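Local coordinates for protein ARF-like GTPase (Chlamydomonas reinhardtii, PDB 4M9Q) that is an ARF-like small GTPase (Arl13B) with a P-loop fold, here holding phosphoaminophosphonic acid-guanylate ester and a magnesium ion, at residues R3-L9 with K47-F53; F102-K106 with R179-E183; C109-Q115 with N140-A146. All coordinates share one frame; numbering follows the deposited sequence.

Interaction 1: residues R3-L9 with K47-F53. With SO4 (sulfate ion), chain F.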
loop_
_atom_site.group_PDB
_atom_site.type_symbol
_atom_site.label_atom_id
_atom_site.label_comp_id
_atom_site.label_asym_id
_atom_site.label_seq_id
_atom_site.Cartn_x
_atom_site.Cartn_y
_atom_site.Cartn_z
ATOM N N ARG A 3 -10.307 12.060 12.723
ATOM C CA ARG A 3 -10.367 11.894 11.310
ATOM C C ARG A 3 -9.894 10.525 10.928
ATOM O O ARG A 3 -9.000 9.997 11.579
ATOM C CB ARG A 3 -9.385 12.847 10.678
ATOM C CG ARG A 3 -8.966 14.024 11.526
ATOM C CD ARG A 3 -9.621 15.294 11.050
ATOM N NE ARG A 3 -8.701 16.439 11.075
ATOM C CZ ARG A 3 -8.252 17.081 9.993
ATOM N NH1 ARG A 3 -8.615 16.705 8.778
ATOM N NH2 ARG A 3 -7.436 18.112 10.126
ATOM N N LYS A 4 -10.455 9.998 9.836
ATOM C CA LYS A 4 -10.165 8.653 9.349
ATOM C C LYS A 4 -9.562 8.731 7.961
ATOM O O LYS A 4 -10.114 9.392 7.095
ATOM C CB LYS A 4 -11.445 7.822 9.298
ATOM C CG LYS A 4 -11.276 6.433 8.628
ATOM C CD LYS A 4 -11.499 5.248 9.574
ATOM C CE LYS A 4 -12.585 4.316 9.015
ATOM N NZ LYS A 4 -12.912 3.148 9.885
ATOM N N ILE A 5 -8.419 8.069 7.777
ATOM C CA ILE A 5 -7.785 7.815 6.476
ATOM C C ILE A 5 -7.991 6.352 6.170
ATOM O O ILE A 5 -7.900 5.542 7.066
ATOM C CB ILE A 5 -6.241 7.932 6.561
ATOM C CG1 ILE A 5 -5.783 9.367 6.505
ATOM C CG2 ILE A 5 -5.529 7.325 5.362
ATOM C CD1 ILE A 5 -4.313 9.395 6.189
ATOM N N THR A 6 -8.153 5.985 4.909
ATOM C CA THR A 6 -8.197 4.602 4.535
ATOM C C THR A 6 -7.036 4.380 3.542
ATOM O O THR A 6 -6.773 5.226 2.670
ATOM C CB THR A 6 -9.561 4.262 3.896
ATOM O OG1 THR A 6 -10.598 4.565 4.830
ATOM C CG2 THR A 6 -9.673 2.777 3.486
ATOM N N ILE A 7 -6.362 3.244 3.679
ATOM C CA ILE A 7 -5.206 2.935 2.894
ATOM C C ILE A 7 -5.325 1.523 2.383
ATOM O O ILE A 7 -5.759 0.648 3.120
ATOM C CB ILE A 7 -3.975 3.006 3.777
ATOM C CG1 ILE A 7 -3.575 4.431 4.014
ATOM C CG2 ILE A 7 -2.779 2.358 3.152
ATOM C CD1 ILE A 7 -2.536 4.442 5.126
ATOM N N ALA A 8 -4.944 1.295 1.129
ATOM C CA ALA A 8 -4.879 -0.091 0.576
ATOM C C ALA A 8 -3.458 -0.481 0.533
ATOM O O ALA A 8 -2.623 0.267 0.078
ATOM C CB ALA A 8 -5.456 -0.161 -0.832
ATOM N N LEU A 9 -3.165 -1.688 0.986
ATOM C CA LEU A 9 -1.778 -2.231 1.011
ATOM C C LEU A 9 -1.693 -3.165 -0.179
ATOM O O LEU A 9 -2.330 -4.214 -0.190
ATOM C CB LEU A 9 -1.589 -2.967 2.330
ATOM C CG LEU A 9 -0.275 -3.383 2.977
ATOM C CD1 LEU A 9 0.848 -2.388 2.741
ATOM C CD2 LEU A 9 -0.497 -3.650 4.465
ATOM N N LYS A 47 -2.815 12.308 14.263
ATOM C CA LYS A 47 -4.150 12.824 14.455
ATOM C C LYS A 47 -5.156 11.981 13.677
ATOM O O LYS A 47 -6.308 12.281 13.637
ATOM C CB LYS A 47 -4.086 14.226 13.878
ATOM C CG LYS A 47 -5.300 15.083 13.905
ATOM C CD LYS A 47 -5.233 16.088 12.759
ATOM C CE LYS A 47 -3.935 16.884 12.757
ATOM N NZ LYS A 47 -3.918 17.945 11.707
ATOM N N TYR A 48 -4.696 10.887 13.082
ATOM C CA TYR A 48 -5.540 10.051 12.226
ATOM C C TYR A 48 -5.741 8.610 12.695
ATOM O O TYR A 48 -4.845 7.969 13.223
ATOM C CB TYR A 48 -4.905 10.001 10.855
ATOM C CG TYR A 48 -4.981 11.294 10.129
ATOM C CD1 TYR A 48 -3.971 12.215 10.217
ATOM C CD2 TYR A 48 -6.103 11.625 9.412
ATOM C CE1 TYR A 48 -4.060 13.437 9.576
ATOM C CE2 TYR A 48 -6.210 12.845 8.784
ATOM C CZ TYR A 48 -5.176 13.732 8.861
ATOM O OH TYR A 48 -5.258 14.956 8.268
ATOM N N LYS A 49 -6.953 8.136 12.497
ATOM C CA LYS A 49 -7.283 6.731 12.625
ATOM C C LYS A 49 -7.105 6.216 11.204
ATOM O O LYS A 49 -7.659 6.798 10.297
ATOM C CB LYS A 49 -8.729 6.574 13.110
ATOM C CG LYS A 49 -9.008 5.260 13.825
ATOM C CD LYS A 49 -10.461 5.162 14.349
ATOM C CE LYS A 49 -10.891 3.696 14.511
ATOM N NZ LYS A 49 -12.311 3.468 14.908
ATOM N N ILE A 50 -6.300 5.181 10.999
ATOM C CA ILE A 50 -5.994 4.679 9.649
ATOM C C ILE A 50 -6.518 3.263 9.513
ATOM O O ILE A 50 -6.080 2.366 10.229
ATOM C CB ILE A 50 -4.475 4.728 9.385
ATOM C CG1 ILE A 50 -3.993 6.193 9.467
ATOM C CG2 ILE A 50 -4.169 4.246 8.004
ATOM C CD1 ILE A 50 -2.618 6.336 9.989
ATOM N N GLU A 51 -7.483 3.090 8.617
ATOM C CA GLU A 51 -7.969 1.805 8.209
ATOM C C GLU A 51 -7.079 1.253 7.091
ATOM O O GLU A 51 -6.955 1.890 6.029
ATOM C CB GLU A 51 -9.370 1.977 7.713
ATOM C CG GLU A 51 -10.180 0.692 7.664
ATOM C CD GLU A 51 -11.662 0.944 7.278
ATOM O OE1 GLU A 51 -11.985 1.791 6.382
ATOM O OE2 GLU A 51 -12.532 0.291 7.893
ATOM N N VAL A 52 -6.448 0.099 7.339
ATOM C CA VAL A 52 -5.592 -0.528 6.354
ATOM C C VAL A 52 -6.174 -1.817 5.783
ATOM O O VAL A 52 -6.463 -2.729 6.503
ATOM C CB VAL A 52 -4.220 -0.863 6.939
ATOM C CG1 VAL A 52 -3.270 -1.255 5.831
ATOM C CG2 VAL A 52 -3.684 0.335 7.692
ATOM N N PHE A 53 -6.343 -1.874 4.475
ATOM C CA PHE A 53 -6.804 -3.079 3.782
ATOM C C PHE A 53 -5.611 -3.805 3.116
ATOM O O PHE A 53 -5.006 -3.296 2.198
ATOM C CB PHE A 53 -7.827 -2.692 2.757
ATOM C CG PHE A 53 -9.136 -2.267 3.354
ATOM C CD1 PHE A 53 -9.538 -0.932 3.336
ATOM C CD2 PHE A 53 -9.998 -3.214 3.913
ATOM C CE1 PHE A 53 -10.759 -0.561 3.846
ATOM C CE2 PHE A 53 -11.226 -2.821 4.469
ATOM C CZ PHE A 53 -11.604 -1.485 4.437
HETATM S S SO4 F . -0.507 14.610 11.641
HETATM O O1 SO4 F . -1.396 13.502 12.049
HETATM O O2 SO4 F . 0.510 14.803 12.713
HETATM O O3 SO4 F . 0.123 14.305 10.318
HETATM O O4 SO4 F . -1.296 15.860 11.512
#
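Two cationic side chains meet where this pair of parallel strands begins: Arg-3 NH2 sits 3.9 Å from Lys-47 NZ. The hydroxyl of Tyr-48 lies over one face of the Arg-3 guanidinium, off toward its rim, and is hydrogen-bonded to Asp-170 of helix 157-190. Lys-47 also holds a sulfate ion, probably from the crystallisation liquor, its backbone N reaching sulfate O1 at 2.9 Å. From there Arg-3 to Leu-9 and Lys-49 to Phe-53 are joined by six backbone hydrogen bonds. Ile-5, Ile-7, Tyr-48 and Ile-50 share one face of the sheet; Ile-5 CG1 touches Tyr-48 CD2 at 3.7 Å, and Ile-7 CD1 comes within 3.3 Å of Ile-50 CG2. Helix 157-190 covers part of this face. On the other face Glu-51, with CG anti to the backbone N (chi1 -161°) and an extended chain, runs alongside Thr-6. Its OE2 pairs with Lys-4 NZ at 3.5 Å, while Thr-6 OG1 gives OE1 a weak hydrogen bond. Farther along, Thr-6 CG2 meets the edge of the Phe-53 ring at CE1, 3.5 Å away. Backbone bonds thus set the register; one face is oily toward the helix, the other mixed, charged at first and bearing Phe-53 later.

Interaction 2: residues F102-K106 with R179-E183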
loop_
_atom_site.group_PDB
_atom_site.type_symbol
_atom_site.label_atom_id
_atom_site.label_comp_id
_atom_site.label_asym_id
_atom_site.label_seq_id
_atom_site.Cartn_x
_atom_site.Cartn_y
_atom_site.Cartn_z
ATOM N N PHE A 102 -9.760 6.543 -10.081
ATOM C CA PHE A 102 -9.888 6.942 -8.688
ATOM C C PHE A 102 -8.523 7.170 -8.014
ATOM O O PHE A 102 -8.470 7.485 -6.813
ATOM C CB PHE A 102 -10.687 5.880 -7.913
ATOM C CG PHE A 102 -12.084 5.639 -8.447
ATOM C CD1 PHE A 102 -12.463 4.373 -8.912
ATOM C CD2 PHE A 102 -13.009 6.657 -8.478
ATOM C CE1 PHE A 102 -13.736 4.139 -9.398
ATOM C CE2 PHE A 102 -14.292 6.439 -8.976
ATOM C CZ PHE A 102 -14.656 5.177 -9.431
ATOM N N MET A 103 -7.429 6.997 -8.763
ATOM C CA MET A 103 -6.103 7.116 -8.189
ATOM C C MET A 103 -5.508 8.490 -8.354
ATOM O O MET A 103 -4.540 8.821 -7.699
ATOM C CB MET A 103 -5.151 6.074 -8.759
ATOM C CG MET A 103 -4.942 4.817 -7.908
ATOM S SD MET A 103 -4.589 5.093 -6.156
ATOM C CE MET A 103 -6.297 5.265 -5.755
ATOM N N ARG A 104 -6.092 9.319 -9.186
ATOM C CA ARG A 104 -5.436 10.573 -9.533
ATOM C C ARG A 104 -5.151 11.405 -8.265
ATOM O O ARG A 104 -5.926 11.410 -7.348
ATOM C CB ARG A 104 -6.242 11.268 -10.658
ATOM C CG ARG A 104 -6.305 12.785 -10.680
ATOM C CD ARG A 104 -7.494 13.281 -9.863
ATOM N NE ARG A 104 -8.181 14.423 -10.460
ATOM C CZ ARG A 104 -9.248 15.021 -9.936
ATOM N NH1 ARG A 104 -9.777 14.593 -8.803
ATOM N NH2 ARG A 104 -9.798 16.063 -10.566
ATOM N N ASP A 105 -3.969 12.002 -8.177
ATOM C CA ASP A 105 -3.525 12.791 -6.983
ATOM C C ASP A 105 -3.380 12.084 -5.621
ATOM O O ASP A 105 -3.074 12.734 -4.642
ATOM C CB ASP A 105 -4.419 14.046 -6.792
ATOM C CG ASP A 105 -4.300 15.057 -7.968
ATOM O OD1 ASP A 105 -3.194 15.198 -8.576
ATOM O OD2 ASP A 105 -5.320 15.719 -8.270
ATOM N N LYS A 106 -3.599 10.771 -5.531
ATOM C CA LYS A 106 -3.431 10.077 -4.267
ATOM C C LYS A 106 -1.975 9.610 -4.122
ATOM O O LYS A 106 -1.334 9.141 -5.098
ATOM C CB LYS A 106 -4.367 8.896 -4.183
ATOM C CG LYS A 106 -5.824 9.302 -4.024
ATOM C CD LYS A 106 -6.758 8.116 -4.049
ATOM C CE LYS A 106 -8.232 8.517 -3.982
ATOM N NZ LYS A 106 -9.108 7.317 -4.136
ATOM N N ARG A 179 -13.656 14.288 -1.870
ATOM C CA ARG A 179 -13.559 13.501 -3.077
ATOM C C ARG A 179 -13.638 12.014 -2.734
ATOM O O ARG A 179 -14.394 11.291 -3.355
ATOM C CB ARG A 179 -12.265 13.818 -3.838
ATOM C CG ARG A 179 -11.863 12.727 -4.835
ATOM C CD ARG A 179 -11.098 13.276 -6.020
ATOM N NE ARG A 179 -9.669 12.990 -5.934
ATOM C CZ ARG A 179 -9.082 11.875 -6.363
ATOM N NH1 ARG A 179 -9.773 10.860 -6.893
ATOM N NH2 ARG A 179 -7.777 11.776 -6.246
ATOM N N VAL A 180 -12.881 11.553 -1.752
ATOM C CA VAL A 180 -12.938 10.134 -1.423
ATOM C C VAL A 180 -14.352 9.773 -0.999
ATOM O O VAL A 180 -14.930 8.815 -1.503
ATOM C CB VAL A 180 -11.911 9.711 -0.346
ATOM C CG1 VAL A 180 -12.169 8.271 0.121
ATOM C CG2 VAL A 180 -10.502 9.908 -0.895
ATOM N N GLN A 181 -14.914 10.551 -0.092
ATOM C CA GLN A 181 -16.249 10.240 0.429
ATOM C C GLN A 181 -17.266 10.200 -0.675
ATOM O O GLN A 181 -18.073 9.294 -0.739
ATOM C CB GLN A 181 -16.656 11.236 1.537
ATOM C CG GLN A 181 -15.937 10.966 2.865
ATOM C CD GLN A 181 -16.215 9.560 3.408
ATOM O OE1 GLN A 181 -15.449 8.621 3.187
ATOM N NE2 GLN A 181 -17.333 9.408 4.101
ATOM N N THR A 182 -17.194 11.174 -1.567
ATOM C CA THR A 182 -18.151 11.269 -2.671
ATOM C C THR A 182 -17.955 10.134 -3.668
ATOM O O THR A 182 -18.926 9.462 -4.019
ATOM C CB THR A 182 -18.018 12.613 -3.420
ATOM O OG1 THR A 182 -17.939 13.686 -2.470
ATOM C CG2 THR A 182 -19.213 12.847 -4.342
ATOM N N GLU A 183 -16.699 9.950 -4.122
ATOM C CA GLU A 183 -16.307 8.876 -5.066
ATOM C C GLU A 183 -16.667 7.501 -4.503
ATOM O O GLU A 183 -17.287 6.700 -5.194
ATOM C CB GLU A 183 -14.804 8.955 -5.462
ATOM C CG GLU A 183 -13.817 8.407 -4.415
ATOM C CD GLU A 183 -12.302 8.424 -4.780
ATOM O OE1 GLU A 183 -11.453 8.419 -3.868
ATOM O OE2 GLU A 183 -11.926 8.414 -5.962
#
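Lys-106 reaches across to Glu-183, the two side chains coming from opposite directions, and NZ bonds to Glu-183 OE1 at 2.6 Å. This is where a type II beta turn, Met-103 to Lys-106, is tied to the late part of helix 157-190, the long last helix of this small GTPase, by a salt-bridge network of Lys-106, Arg-179 and Glu-183. The extended chain of Lys-106 also carries NZ to Phe-102 O at 2.8 Å and to Val-72 O. Glu-183 OE1 is met on its syn side, 24° out of the carboxylate plane. Glu-183 has two conformers; in the one that makes this bridge, CG is tucked between the backbone N and the carbonyl carbon (chi1 78°). The lysine probably helps keep that carboxylate ionised. As modelled, OE2 pairs with Arg-179 NH1 at 3.4 Å, one turn back on the helix, which would add to the effect. The Arg-179 guanidinium is doubtful, though, being placed too near the backbone O of Arg-104, and so is the approach of the Arg-104 side chain to it. Glu-183 OE2 also brushes the Phe-102 ring, whose plane is steeply turned against the carboxylate. Beside the network the aliphatic part of Lys-106 packs on the helix, CE lying 4.1 Å from Val-180 CG2.

Interaction 3: residues C109-Q115 with N140-A146. With GNP (phosphoaminophosphonic acid-guanylate ester), chain D.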
loop_
_atom_site.group_PDB
_atom_site.type_symbol
_atom_site.label_atom_id
_atom_site.label_comp_id
_atom_site.label_asym_id
_atom_site.label_seq_id
_atom_site.Cartn_x
_atom_site.Cartn_y
_atom_site.Cartn_z
ATOM N N CYS A 109 3.134 5.214 -0.919
ATOM C CA CYS A 109 4.295 4.934 -0.138
ATOM C C CYS A 109 4.813 3.578 -0.643
ATOM O O CYS A 109 4.122 2.602 -0.582
ATOM C CB CYS A 109 3.905 4.872 1.313
ATOM S SG CYS A 109 5.213 4.256 2.345
ATOM N N ILE A 110 6.001 3.554 -1.218
ATOM C CA ILE A 110 6.524 2.361 -1.803
ATOM C C ILE A 110 7.550 1.800 -0.849
ATOM O O ILE A 110 8.526 2.474 -0.507
ATOM C CB ILE A 110 7.176 2.663 -3.167
ATOM C CG1 ILE A 110 6.112 3.260 -4.115
ATOM C CG2 ILE A 110 7.792 1.393 -3.770
ATOM C CD1 ILE A 110 6.634 4.154 -5.205
ATOM N N PHE A 111 7.330 0.580 -0.379
ATOM C CA PHE A 111 8.303 -0.044 0.496
ATOM C C PHE A 111 9.166 -1.011 -0.288
ATOM O O PHE A 111 8.689 -1.947 -0.887
ATOM C CB PHE A 111 7.605 -0.774 1.620
ATOM C CG PHE A 111 7.106 0.122 2.717
ATOM C CD1 PHE A 111 7.974 0.804 3.470
ATOM C CD2 PHE A 111 5.770 0.194 3.026
ATOM C CE1 PHE A 111 7.535 1.604 4.513
ATOM C CE2 PHE A 111 5.302 0.970 4.082
ATOM C CZ PHE A 111 6.182 1.696 4.815
ATOM N N ALA A 112 10.456 -0.756 -0.310
ATOM C CA ALA A 112 11.404 -1.662 -0.972
ATOM C C ALA A 112 11.760 -2.702 0.075
ATOM O O ALA A 112 12.746 -2.552 0.793
ATOM C CB ALA A 112 12.665 -0.916 -1.427
ATOM N N ASN A 113 10.938 -3.728 0.170
ATOM C CA ASN A 113 11.005 -4.682 1.277
ATOM C C ASN A 113 12.109 -5.761 1.140
ATOM O O ASN A 113 12.686 -5.979 0.081
ATOM C CB ASN A 113 9.637 -5.328 1.462
ATOM C CG ASN A 113 9.532 -6.105 2.747
ATOM O OD1 ASN A 113 10.081 -5.699 3.795
ATOM N ND2 ASN A 113 8.856 -7.239 2.687
ATOM N N LYS A 114 12.420 -6.402 2.249
ATOM C CA LYS A 114 13.354 -7.561 2.276
ATOM C C LYS A 114 14.821 -7.128 2.152
ATOM O O LYS A 114 15.604 -7.788 1.508
ATOM C CB LYS A 114 12.974 -8.585 1.194
ATOM C CG LYS A 114 11.490 -9.034 1.237
ATOM C CD LYS A 114 11.311 -10.461 0.712
ATOM C CE LYS A 114 9.868 -10.855 0.524
ATOM N NZ LYS A 114 9.676 -12.123 -0.249
ATOM N N GLN A 115 15.178 -6.025 2.807
ATOM C CA GLN A 115 16.526 -5.492 2.774
ATOM C C GLN A 115 17.514 -6.300 3.594
ATOM O O GLN A 115 18.701 -6.012 3.563
ATOM C CB GLN A 115 16.568 -4.053 3.238
ATOM C CG GLN A 115 15.812 -3.060 2.359
ATOM C CD GLN A 115 16.496 -2.763 1.050
ATOM O OE1 GLN A 115 17.692 -2.640 1.021
ATOM N NE2 GLN A 115 15.733 -2.601 -0.015
ATOM N N ASN A 140 7.129 8.163 -2.521
ATOM C CA ASN A 140 8.449 8.114 -1.916
ATOM C C ASN A 140 8.760 6.663 -1.690
ATOM O O ASN A 140 7.831 5.884 -1.422
ATOM C CB ASN A 140 8.408 8.852 -0.576
ATOM C CG ASN A 140 9.753 9.373 -0.135
ATOM O OD1 ASN A 140 10.801 9.033 -0.671
ATOM N ND2 ASN A 140 9.722 10.236 0.864
ATOM N N VAL A 141 10.035 6.293 -1.738
ATOM C CA VAL A 141 10.407 4.893 -1.623
ATOM C C VAL A 141 11.201 4.728 -0.374
ATOM O O VAL A 141 12.113 5.495 -0.138
ATOM C CB VAL A 141 11.306 4.430 -2.798
ATOM C CG1 VAL A 141 11.813 2.996 -2.575
ATOM C CG2 VAL A 141 10.554 4.590 -4.122
ATOM N N PHE A 142 10.869 3.716 0.407
ATOM C CA PHE A 142 11.499 3.485 1.682
ATOM C C PHE A 142 11.944 2.049 1.727
ATOM O O PHE A 142 11.131 1.149 1.633
ATOM C CB PHE A 142 10.494 3.668 2.797
ATOM C CG PHE A 142 9.931 5.051 2.877
ATOM C CD1 PHE A 142 8.740 5.364 2.245
ATOM C CD2 PHE A 142 10.564 6.021 3.621
ATOM C CE1 PHE A 142 8.206 6.622 2.333
ATOM C CE2 PHE A 142 10.047 7.292 3.694
ATOM C CZ PHE A 142 8.877 7.594 3.036
ATOM N N PRO A 143 13.252 1.823 1.855
ATOM C CA PRO A 143 13.696 0.485 2.073
ATOM C C PRO A 143 13.325 0.003 3.461
ATOM O O PRO A 143 13.369 0.783 4.401
ATOM C CB PRO A 143 15.222 0.583 1.934
ATOM C CG PRO A 143 15.557 2.009 1.785
ATOM C CD PRO A 143 14.321 2.805 1.702
ATOM N N CYS A 144 13.027 -1.292 3.621
ATOM C CA CYS A 144 12.623 -1.796 4.915
ATOM C C CYS A 144 12.779 -3.291 4.994
ATOM O O CYS A 144 13.111 -3.977 4.012
ATOM C CB CYS A 144 11.165 -1.447 5.188
ATOM S SG CYS A 144 10.072 -2.309 4.055
ATOM N N THR A 145 12.526 -3.796 6.199
ATOM C CA THR A 145 12.570 -5.225 6.507
ATOM C C THR A 145 11.388 -5.538 7.395
ATOM O O THR A 145 11.400 -5.326 8.594
ATOM C CB THR A 145 13.904 -5.536 7.217
ATOM O OG1 THR A 145 14.934 -5.105 6.347
ATOM C CG2 THR A 145 14.073 -7.013 7.527
ATOM N N ALA A 146 10.325 -5.961 6.763
ATOM C CA ALA A 146 9.066 -6.238 7.422
ATOM C C ALA A 146 9.273 -7.424 8.361
ATOM O O ALA A 146 8.546 -7.556 9.322
ATOM C CB ALA A 146 8.002 -6.571 6.373
HETATM P PG GNP D . 0.140 -12.341 -0.730
HETATM O O1G GNP D . -0.746 -12.417 0.625
HETATM O O2G GNP D . -0.057 -10.971 -1.466
HETATM O O3G GNP D . -0.183 -13.605 -1.548
HETATM N N3B GNP D . 1.766 -12.287 -0.239
HETATM P PB GNP D . 2.209 -11.117 0.897
HETATM O O1B GNP D . 1.047 -10.829 1.980
HETATM O O2B GNP D . 2.605 -9.898 0.111
HETATM O O3A GNP D . 3.503 -11.788 1.528
HETATM P PA GNP D . 3.754 -12.203 3.043
HETATM O O1A GNP D . 2.854 -13.369 3.180
HETATM O O2A GNP D . 3.621 -10.975 3.874
HETATM O "O5'" GNP D . 5.290 -12.621 2.915
HETATM C "C5'" GNP D . 5.692 -13.529 1.861
HETATM C "C4'" GNP D . 6.949 -14.332 2.289
HETATM O "O4'" GNP D . 8.001 -13.372 2.467
HETATM C "C3'" GNP D . 6.841 -14.974 3.664
HETATM O "O3'" GNP D . 7.764 -16.046 3.845
HETATM C "C2'" GNP D . 7.353 -13.925 4.591
HETATM O "O2'" GNP D . 7.866 -14.403 5.799
HETATM C "C1'" GNP D . 8.500 -13.392 3.791
HETATM N N9 GNP D . 8.974 -12.054 4.159
HETATM C C8 GNP D . 8.195 -10.988 4.330
HETATM N N7 GNP D . 8.933 -9.901 4.594
HETATM C C5 GNP D . 10.215 -10.282 4.614
HETATM C C6 GNP D . 11.486 -9.582 4.870
HETATM O O6 GNP D . 11.523 -8.368 5.146
HETATM N N1 GNP D . 12.590 -10.292 4.779
HETATM C C2 GNP D . 12.593 -11.627 4.475
HETATM N N2 GNP D . 13.780 -12.236 4.434
HETATM N N3 GNP D . 11.467 -12.348 4.229
HETATM C C4 GNP D . 10.251 -11.712 4.323
#
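The NKxD motif of the small GTPases, starting at Asn-113, meets the Thr-Ala-Lys stretch that follows strand 139-143, and together they line the base end of the nucleotide pocket. Asn-113 OD1 accepts the N-H of Ala-146 at 3.0 Å, in the carbonyl plane, while ND2 of Asn-113 bonds to Ala-15 O in the P-loop region and lies 3.3 Å from ligand N7. The same Ala-146 N lies 3.1 Å from O6 of phosphoaminophosphonic acid-guanylate ester. Lys-114 runs extended over a face of the base, CG 3.7 Å from ligand C6, and NZ forms a salt bridge with Asp-80. Behind the pocket the two strands, joined through helix 123-129 as a beta-alpha-beta unit, pair in parallel. Where the ladder ends, Ala-112 O takes Cys-144 N and Gln-115 NE2 from opposite faces of its plane; NE2 also reaches Ala-121 O. Gln-115 N bonds to Cys-144 O at 3.1 Å, pinning the start of the loop, and the bent Gln-115 side chain crosses Pro-143. On the sheet face carrying the two phenylalanines, Cys-144 SG stands obliquely to the Phe-111 ring, 4.7 Å from its centroid. Cys-109 SG lies over one face of that ring and touches Phe-142 CD1 at 3.7 Å.

In the fold
Interactions 1 and 3 belong to one mixed sheet: the first pairs strands 3-10 and 48-55, the second strands 108-113 and 139-143, with strand 74-80 between the two pairs. Both are parallel ladders, but interaction 3 is buried and ends in the loops around the ligand, while interaction 1 is only partly buried, exposed at its beginning, where a sulfate sits. Interaction 2 pairs no strands. It lies nearer the surface, about 25 Å from interaction 3 between centres, and joins a loop to helix 157-190 mainly through charged side chains. That helix also packs on residues of interactions 1 and 3, which links all three places.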